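Local structure of putative cytoplasmic protein (Salmonella enterica subsp. enterica serovar Typhimurium, 4IQN) at residues R34-K39 with T48-E53. The protein is of unknown function and belongs to a family of uncharacterised proteins (DUF5066). Residues are numbered along the deposited sequence; the frame is centred on the assembly and turned at random.
Sequences RLRVRK and TTELPE
Leu35 meets Leu51 where the two arms of a small beta hairpin spread apart: its CB lies 3.9 Å from Leu51 CD2, the two side chains crossing at a slant. Between the backbones here a water takes the place of a direct bond, donating to Leu35 O and accepting from Leu51 N.

The guanidinium of Arg36 is bonded to two side chains, those of Thr48 and Glu50. Bends at chi2 and chi3 fold its chain back over strand 48-49, so that the guanidinium lies flat on the backbone, with Thr49 C under its centre and Glu50 N nearer the rim. At its edge, Thr48 OG1 sits in the guanidinium plane and accepts from NH2 at 3.2 Å and, more weakly, from NE. NH1 reaches Glu50 OE2 at 2.9 Å in a salt bridge, but the planes are 74° apart and the donor stands above the carboxylate, so this is a single-contact pairing and not a flat two-pronged one. From the opposite side of the backbone to the Arg36 side chain, Leu51 CD1 comes within 3.4 Å of Arg36 C.

Val37 and Thr49 form an antiparallel hydrogen-bonded pair, with Val37 N to Thr49 O at 3.0 Å and nearly straight (177°), and Thr49 N to Val37 O at 2.8 Å. Val37 CG1 packs against Thr49 CG2 on one sheet face, where Val37 also touches Ile87. Arg38 and Thr48 are a non-hydrogen-bonded pair whose side chains diverge, and Arg38 NH1 bonds to Pro43 O, while the Lys39 CD methylene lies against Thr49 CG2.

On its other side strand 36-38 runs parallel to strand 86-87, making it the middle strand of a three-stranded mixed sheet. Between 34-39 and 48-53 one pair carries the direct backbone bonds, and the ladder continues through Lys39 and Glu47; the water bridge and Arg36 side chain add to it, the arginine's charge probably partly balanced by Glu50.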
loop_
_atom_site.group_PDB
_atom_site.type_symbol
_atom_site.label_atom_id
_atom_site.label_comp_id
_atom_site.label_asym_id
_atom_site.label_seq_id
_atom_site.Cartn_x
_atom_site.Cartn_y
_atom_site.Cartn_z
ATOM N N ARG A 34 11.692 11.947 11.052
ATOM C CA ARG A 34 10.635 12.026 12.068
ATOM C C ARG A 34 9.472 11.059 11.791
ATOM O O ARG A 34 8.643 10.806 12.678
ATOM C CB ARG A 34 10.005 13.434 12.138
ATOM C CG ARG A 34 10.928 14.637 12.224
ATOM C CD ARG A 34 10.134 15.917 11.915
ATOM N NE ARG A 34 9.098 16.212 12.916
ATOM C CZ ARG A 34 7.764 16.124 12.764
ATOM N NH1 ARG A 34 7.191 15.702 11.637
ATOM N NH2 ARG A 34 6.978 16.453 13.788
ATOM N N LEU A 35 9.376 10.553 10.571
ATOM C CA LEU A 35 8.192 9.786 10.176
ATOM C C LEU A 35 8.130 8.421 10.841
ATOM O O LEU A 35 9.131 7.726 10.977
ATOM C CB LEU A 35 8.101 9.627 8.656
ATOM C CG LEU A 35 7.988 10.931 7.839
ATOM C CD1 LEU A 35 8.024 10.564 6.369
ATOM C CD2 LEU A 35 6.723 11.719 8.149
ATOM N N ARG A 36 6.926 8.071 11.259
ATOM C CA ARG A 36 6.596 6.758 11.794
ATOM C C ARG A 36 5.241 6.380 11.207
ATOM O O ARG A 36 4.548 7.232 10.640
ATOM C CB ARG A 36 6.511 6.818 13.323
ATOM C CG ARG A 36 7.820 7.227 13.998
ATOM C CD ARG A 36 8.793 6.086 14.211
ATOM N NE ARG A 36 8.228 5.124 15.148
ATOM C CZ ARG A 36 8.773 3.961 15.475
ATOM N NH1 ARG A 36 9.936 3.577 14.952
ATOM N NH2 ARG A 36 8.138 3.177 16.335
ATOM N N VAL A 37 4.843 5.120 11.336
ATOM C CA VAL A 37 3.503 4.714 10.902
ATOM C C VAL A 37 2.806 3.966 12.051
ATOM O O VAL A 37 3.445 3.181 12.778
ATOM C CB VAL A 37 3.551 3.873 9.572
ATOM C CG1 VAL A 37 4.473 2.705 9.712
ATOM C CG2 VAL A 37 2.138 3.440 9.136
ATOM N N ARG A 38 1.503 4.207 12.230
ATOM C CA ARG A 38 0.722 3.354 13.139
ATOM C C ARG A 38 0.901 1.867 12.818
ATOM O O ARG A 38 0.962 1.489 11.643
ATOM C CB ARG A 38 -0.754 3.756 13.126
ATOM C CG ARG A 38 -0.993 5.106 13.785
ATOM C CD ARG A 38 -0.897 4.995 15.282
ATOM N NE ARG A 38 -1.341 6.230 15.950
ATOM C CZ ARG A 38 -2.608 6.518 16.204
ATOM N NH1 ARG A 38 -3.572 5.667 15.855
ATOM N NH2 ARG A 38 -2.916 7.660 16.820
ATOM N N LYS A 39 1.030 1.036 13.853
ATOM C CA LYS A 39 1.211 -0.408 13.687
ATOM C C LYS A 39 -0.099 -1.128 13.356
ATOM O O LYS A 39 -0.086 -2.138 12.636
ATOM C CB LYS A 39 1.829 -1.004 14.957
ATOM C CG LYS A 39 2.084 -2.504 15.014
ATOM C CD LYS A 39 3.184 -2.990 14.071
ATOM C CE LYS A 39 3.428 -4.507 14.154
ATOM N NZ LYS A 39 4.293 -4.903 15.284
ATOM N N THR A 48 3.201 2.754 17.281
ATOM C CA THR A 48 3.767 3.022 15.957
ATOM C C THR A 48 4.936 2.091 15.689
ATOM O O THR A 48 5.427 1.386 16.605
ATOM C CB THR A 48 4.245 4.480 15.842
ATOM O OG1 THR A 48 5.323 4.679 16.746
ATOM C CG2 THR A 48 3.140 5.472 16.201
ATOM N N THR A 49 5.367 2.077 14.428
ATOM C CA THR A 49 6.481 1.272 13.988
ATOM C C THR A 49 7.174 2.003 12.831
ATOM O O THR A 49 6.791 3.138 12.499
ATOM C CB THR A 49 5.979 -0.130 13.577
ATOM O OG1 THR A 49 7.097 -0.990 13.387
ATOM C CG2 THR A 49 5.096 -0.083 12.284
ATOM N N GLU A 50 8.174 1.364 12.219
ATOM C CA GLU A 50 9.020 2.009 11.190
ATOM C C GLU A 50 8.380 1.996 9.809
ATOM O O GLU A 50 7.663 1.037 9.458
ATOM C CB GLU A 50 10.384 1.308 11.089
ATOM C CG GLU A 50 11.293 1.467 12.312
ATOM C CD GLU A 50 10.947 0.539 13.473
ATOM O OE1 GLU A 50 10.494 -0.615 13.247
ATOM O OE2 GLU A 50 11.142 0.975 14.638
ATOM N N LEU A 51 8.657 3.042 9.032
ATOM C CA LEU A 51 8.289 3.059 7.619
ATOM C C LEU A 51 9.147 2.034 6.886
ATOM O O LEU A 51 10.258 1.697 7.352
ATOM C CB LEU A 51 8.522 4.433 6.982
ATOM C CG LEU A 51 7.366 5.390 6.953
ATOM C CD1 LEU A 51 6.967 5.775 8.376
ATOM C CD2 LEU A 51 7.723 6.615 6.165
ATOM N N PRO A 52 8.651 1.529 5.734
ATOM C CA PRO A 52 9.556 0.729 4.937
ATOM C C PRO A 52 10.589 1.610 4.241
ATOM O O PRO A 52 10.286 2.768 3.912
ATOM C CB PRO A 52 8.634 0.071 3.908
ATOM C CG PRO A 52 7.500 1.029 3.744
ATOM C CD PRO A 52 7.334 1.681 5.123
ATOM N N GLU A 53 11.764 1.047 3.954
ATOM C CA GLU A 53 12.874 1.803 3.365
ATOM C C GLU A 53 12.527 2.432 2.016
ATOM O O GLU A 53 12.939 3.567 1.725
ATOM C CB GLU A 53 14.150 0.960 3.262
ATOM C CG GLU A 53 14.722 0.513 4.596
ATOM C CD GLU A 53 14.993 1.687 5.564
ATOM O OE1 GLU A 53 15.718 2.627 5.176
ATOM O OE2 GLU A 53 14.475 1.674 6.714
HETATM O O HOH W 1 10.131 5.163 10.276
#